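Local coordinates for protein chromosome-partitioning ATPase Soj (Thermus thermophilus, PDB 1WCV) that hydrolyses ATP, binds double-stranded DNA cooperatively and only with ATP to form nucleoprotein filaments, and is probably involved in chromosome partitioning, at residues Y146-V151 with A191-H196; I174-Y179 with W203-R208. One frame throughout, in Å; residues are numbered along the deposited sequence.

Contact 1: residues Y146-V151 with A191-H196; sequences YALEGV and AQLRAH
L148 reaches across to L193 and Q192, joining two neighbouring helices that lie on one side of the central sheet in this P-loop NTPase fold of the ParA family. The segments run in roughly the same direction, their axes 10.1 Å apart at closest approach and inclined by 32°. No hydrogen bond links them; side chains bridge the gap. L148 does most of this, since its CA–CB bond points past the other helix but its two methyls turn inward. One of them, CD2, meets CD2 of L193 at 3.7 Å, the two leucines approaching at a slant. Its sister CD1 touches Q192 CG at 3.6 Å, where the two side chains are turned nearly at right angles. Q192 carries CG anti to its backbone N (chi1 -175°), and this torsion brings CG against both methyls of the leucine fork; beyond it the glutamine chain bends. Toward the sheet, L193 rests on V176, while A147, which sits on V141, adds a lighter contact between its CB and L193 CD2 at 4.3 Å. On the more exposed side, it is H196 CB that approaches L148 CD2, at 4.3 Å.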
# COMPACT_ATOMS: atom_id res chain seq x y z
N TYR A 146 -5.73 -20.92 -1.02
CA TYR A 146 -6.21 -21.45 0.25
C TYR A 146 -6.40 -20.35 1.28
O TYR A 146 -7.18 -20.51 2.22
CB TYR A 146 -5.25 -22.50 0.83
CG TYR A 146 -5.76 -23.02 2.15
CD1 TYR A 146 -5.42 -22.38 3.35
CD2 TYR A 146 -6.70 -24.05 2.20
CE1 TYR A 146 -6.02 -22.75 4.56
CE2 TYR A 146 -7.30 -24.42 3.40
CZ TYR A 146 -6.96 -23.76 4.57
OH TYR A 146 -7.59 -24.09 5.75
N ALA A 147 -5.71 -19.23 1.10
CA ALA A 147 -5.81 -18.14 2.06
C ALA A 147 -7.24 -17.66 2.24
O ALA A 147 -7.60 -17.17 3.31
CB ALA A 147 -4.91 -16.97 1.63
N LEU A 148 -8.07 -17.80 1.21
CA LEU A 148 -9.46 -17.37 1.29
C LEU A 148 -10.18 -18.11 2.42
O LEU A 148 -10.83 -17.48 3.25
CB LEU A 148 -10.18 -17.62 -0.03
CG LEU A 148 -9.81 -16.69 -1.19
CD1 LEU A 148 -10.43 -17.22 -2.47
CD2 LEU A 148 -10.29 -15.27 -0.90
N GLU A 149 -10.06 -19.44 2.44
CA GLU A 149 -10.71 -20.23 3.48
C GLU A 149 -9.91 -20.18 4.79
O GLU A 149 -10.49 -20.19 5.88
CB GLU A 149 -10.90 -21.68 3.04
CG GLU A 149 -9.69 -22.31 2.37
CD GLU A 149 -9.76 -22.27 0.85
OE1 GLU A 149 -9.62 -21.17 0.26
OE2 GLU A 149 -9.97 -23.35 0.24
N GLY A 150 -8.59 -20.11 4.69
CA GLY A 150 -7.75 -20.05 5.87
C GLY A 150 -8.05 -18.80 6.69
O GLY A 150 -8.16 -18.85 7.91
N VAL A 151 -8.19 -17.68 6.00
CA VAL A 151 -8.50 -16.43 6.69
C VAL A 151 -9.91 -16.49 7.26
O VAL A 151 -10.13 -16.10 8.41
CB VAL A 151 -8.38 -15.22 5.73
CG1 VAL A 151 -8.97 -13.98 6.39
CG2 VAL A 151 -6.92 -14.98 5.39
N ALA A 191 -6.34 -9.85 -5.49
CA ALA A 191 -7.59 -9.22 -5.91
C ALA A 191 -8.78 -9.91 -5.26
O ALA A 191 -9.72 -9.25 -4.81
CB ALA A 191 -7.71 -9.26 -7.44
N GLN A 192 -8.74 -11.24 -5.21
CA GLN A 192 -9.83 -11.99 -4.61
C GLN A 192 -9.86 -11.80 -3.09
O GLN A 192 -10.92 -11.73 -2.48
CB GLN A 192 -9.73 -13.47 -4.98
CG GLN A 192 -10.88 -14.32 -4.50
CD GLN A 192 -12.23 -13.71 -4.83
OE1 GLN A 192 -12.42 -13.14 -5.90
NE2 GLN A 192 -13.18 -13.82 -3.90
N LEU A 193 -8.69 -11.69 -2.46
CA LEU A 193 -8.67 -11.46 -1.02
C LEU A 193 -9.30 -10.10 -0.71
O LEU A 193 -10.05 -9.96 0.25
CB LEU A 193 -7.24 -11.51 -0.47
CG LEU A 193 -6.70 -12.94 -0.33
CD1 LEU A 193 -5.20 -12.92 -0.06
CD2 LEU A 193 -7.44 -13.64 0.81
N ARG A 194 -9.00 -9.09 -1.53
CA ARG A 194 -9.56 -7.77 -1.32
C ARG A 194 -11.04 -7.73 -1.65
O ARG A 194 -11.81 -7.05 -0.99
CB ARG A 194 -8.81 -6.72 -2.16
CG ARG A 194 -7.37 -6.52 -1.69
CD ARG A 194 -6.72 -5.36 -2.41
NE ARG A 194 -5.28 -5.36 -2.16
CZ ARG A 194 -4.71 -5.00 -1.01
NH1 ARG A 194 -5.44 -4.59 0.01
NH2 ARG A 194 -3.40 -5.10 -0.88
N ALA A 195 -11.45 -8.48 -2.67
CA ALA A 195 -12.85 -8.53 -3.04
C ALA A 195 -13.66 -9.17 -1.91
O ALA A 195 -14.76 -8.73 -1.60
CB ALA A 195 -13.03 -9.33 -4.33
N HIS A 196 -13.11 -10.21 -1.30
CA HIS A 196 -13.82 -10.90 -0.23
C HIS A 196 -13.69 -10.29 1.17
O HIS A 196 -14.65 -10.29 1.94
CB HIS A 196 -13.39 -12.37 -0.18
CG HIS A 196 -14.28 -13.23 0.67
ND1 HIS A 196 -15.63 -13.35 0.45
CD2 HIS A 196 -14.00 -13.98 1.76
CE1 HIS A 196 -16.15 -14.14 1.37
NE2 HIS A 196 -15.19 -14.54 2.18

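Contact 2: residues I174-Y179 with W203-R208; sequences ILVTMY and WTVIPR
This is a backbone-led pairing at the edge of the sheet, where the end of strand 170-177 and the turn beyond it are lined by the extended loop leading to helix 210-218. Three hydrogen bonds hold the two backbones, which run in the same sense: I206 N donates to V176 O (3.0 Å), Y179 N to I206 O (3.1 Å, in the carbonyl plane), and R208 N to Y179 O from 43° above the carbonyl plane. Bridging waters add to them, one joining V176 N to T204 O and another joining M178 N to P207 O. In this P-loop ATPase the loop thereby brings P207, which binds ATP and ADP, beside the turn whose M178 touches V18 of the nucleotide site. On one flank V176 and V205 lie side by side, and V205 CG1 also reaches Y179 CB at 3.6 Å; the Y179 hydroxyl bonds to H233 of the second subunit. On the other, L175 CD1 meets I206 CG1 at 4.1 Å. Farther along, the extended R208 brings its guanidinium across M178, whose chain bends at chi3 (85°). With an alanine here R208 would probably lose the thioether arm beside its guanidinium, and V18 part of its cover, though the CB contact would stay. That CB lies at the edge of the guanidinium, in its plane, 3.4 Å from R208 NH1.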
# COMPACT_ATOMS: atom_id res chain seq x y z
N ILE A 174 -5.34 -8.07 7.57
CA ILE A 174 -4.84 -9.27 6.91
C ILE A 174 -3.68 -8.78 6.05
O ILE A 174 -3.81 -7.81 5.31
CB ILE A 174 -5.92 -9.87 6.00
CG1 ILE A 174 -7.10 -10.34 6.85
CG2 ILE A 174 -5.32 -11.04 5.20
CD1 ILE A 174 -8.37 -10.53 6.06
N LEU A 175 -2.53 -9.46 6.17
CA LEU A 175 -1.34 -9.08 5.42
C LEU A 175 -0.93 -10.12 4.39
O LEU A 175 -0.69 -11.27 4.72
CB LEU A 175 -0.16 -8.88 6.37
CG LEU A 175 1.21 -8.57 5.73
CD1 LEU A 175 1.17 -7.21 5.01
CD2 LEU A 175 2.28 -8.55 6.83
N VAL A 176 -0.85 -9.70 3.13
CA VAL A 176 -0.42 -10.61 2.07
C VAL A 176 1.11 -10.63 2.08
O VAL A 176 1.75 -9.57 1.97
CB VAL A 176 -0.92 -10.14 0.69
CG1 VAL A 176 -0.44 -11.10 -0.39
CG2 VAL A 176 -2.45 -10.07 0.69
N THR A 177 1.69 -11.81 2.24
CA THR A 177 3.14 -11.96 2.25
C THR A 177 3.55 -12.93 1.15
O THR A 177 2.70 -13.57 0.53
CB THR A 177 3.66 -12.53 3.61
OG1 THR A 177 3.20 -13.88 3.76
CG2 THR A 177 3.14 -11.70 4.77
N MET A 178 4.85 -13.01 0.91
CA MET A 178 5.39 -13.91 -0.11
C MET A 178 4.72 -13.76 -1.47
O MET A 178 4.56 -14.73 -2.22
CB MET A 178 5.29 -15.35 0.40
CG MET A 178 5.97 -15.50 1.76
SD MET A 178 6.07 -17.17 2.38
CE MET A 178 7.58 -17.71 1.57
N TYR A 179 4.35 -12.53 -1.79
CA TYR A 179 3.73 -12.23 -3.08
C TYR A 179 4.76 -12.55 -4.17
O TYR A 179 5.78 -11.88 -4.27
CB TYR A 179 3.36 -10.74 -3.10
CG TYR A 179 2.68 -10.25 -4.37
CD1 TYR A 179 1.29 -10.22 -4.48
CD2 TYR A 179 3.44 -9.78 -5.44
CE1 TYR A 179 0.67 -9.71 -5.64
CE2 TYR A 179 2.84 -9.27 -6.58
CZ TYR A 179 1.46 -9.24 -6.68
OH TYR A 179 0.88 -8.71 -7.82
N TRP A 203 -2.95 -2.52 2.54
CA TRP A 203 -2.58 -2.14 1.19
C TRP A 203 -1.12 -2.50 0.94
O TRP A 203 -0.74 -2.80 -0.19
CB TRP A 203 -2.81 -0.64 0.98
CG TRP A 203 -4.24 -0.35 0.73
CD1 TRP A 203 -5.11 0.28 1.58
CD2 TRP A 203 -5.01 -0.77 -0.40
NE1 TRP A 203 -6.38 0.26 1.05
CE2 TRP A 203 -6.35 -0.37 -0.17
CE3 TRP A 203 -4.71 -1.44 -1.59
CZ2 TRP A 203 -7.38 -0.63 -1.07
CZ3 TRP A 203 -5.73 -1.70 -2.49
CH2 TRP A 203 -7.05 -1.29 -2.23
N THR A 204 -0.30 -2.45 1.98
CA THR A 204 1.10 -2.81 1.84
C THR A 204 1.17 -4.33 1.71
O THR A 204 0.57 -5.06 2.50
CB THR A 204 1.93 -2.39 3.07
OG1 THR A 204 1.78 -0.99 3.29
CG2 THR A 204 3.41 -2.72 2.86
N VAL A 205 1.89 -4.80 0.70
CA VAL A 205 2.04 -6.22 0.45
C VAL A 205 3.52 -6.53 0.52
O VAL A 205 4.32 -5.76 -0.01
CB VAL A 205 1.48 -6.56 -0.95
CG1 VAL A 205 1.86 -7.99 -1.36
CG2 VAL A 205 -0.02 -6.41 -0.95
N ILE A 206 3.89 -7.64 1.17
CA ILE A 206 5.30 -8.02 1.27
C ILE A 206 5.65 -8.94 0.10
O ILE A 206 5.06 -10.00 -0.09
CB ILE A 206 5.60 -8.76 2.60
CG1 ILE A 206 4.96 -8.01 3.78
CG2 ILE A 206 7.11 -8.85 2.81
CD1 ILE A 206 5.44 -6.57 3.93
N PRO A 207 6.64 -8.54 -0.70
CA PRO A 207 7.05 -9.34 -1.86
C PRO A 207 7.94 -10.52 -1.53
O PRO A 207 8.65 -10.52 -0.53
CB PRO A 207 7.80 -8.34 -2.71
CG PRO A 207 8.58 -7.60 -1.66
CD PRO A 207 7.53 -7.36 -0.56
N ARG A 208 7.89 -11.53 -2.38
CA ARG A 208 8.77 -12.67 -2.20
C ARG A 208 10.10 -12.06 -2.65
O ARG A 208 10.15 -11.39 -3.68
CB ARG A 208 8.37 -13.81 -3.14
CG ARG A 208 8.96 -15.16 -2.78
CD ARG A 208 8.47 -16.25 -3.71
NE ARG A 208 8.74 -17.58 -3.17
CZ ARG A 208 8.15 -18.07 -2.09
NH1 ARG A 208 7.26 -17.35 -1.43
NH2 ARG A 208 8.46 -19.29 -1.66
O HOH W 1 -1.44 -6.96 2.43
O HOH W 2 7.51 -12.00 1.76
O HOH W 3 8.54 -10.92 -5.87

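Contacts 1 and 2 have centres 13 Å apart, and their segments alternate along the chain: 146-151, 174-179, 191-196, then 203-208. Helix 146-164 is the connection of a beta-alpha-beta crossover between the parallel neighbours 136-142 and 170-177; the latter, an outermost strand, supplies contact 2 and is followed by helix 185-197 of contact 1. The two contacts also touch directly, V151 CG1 meeting I174 CD1 at 3.5 Å and R194 NH2 packing on V205 CG2 at 3.6 Å. Helix packing thus backs the same strand whose far end borders the nucleotide site, and both contacts come within reach of the second subunit.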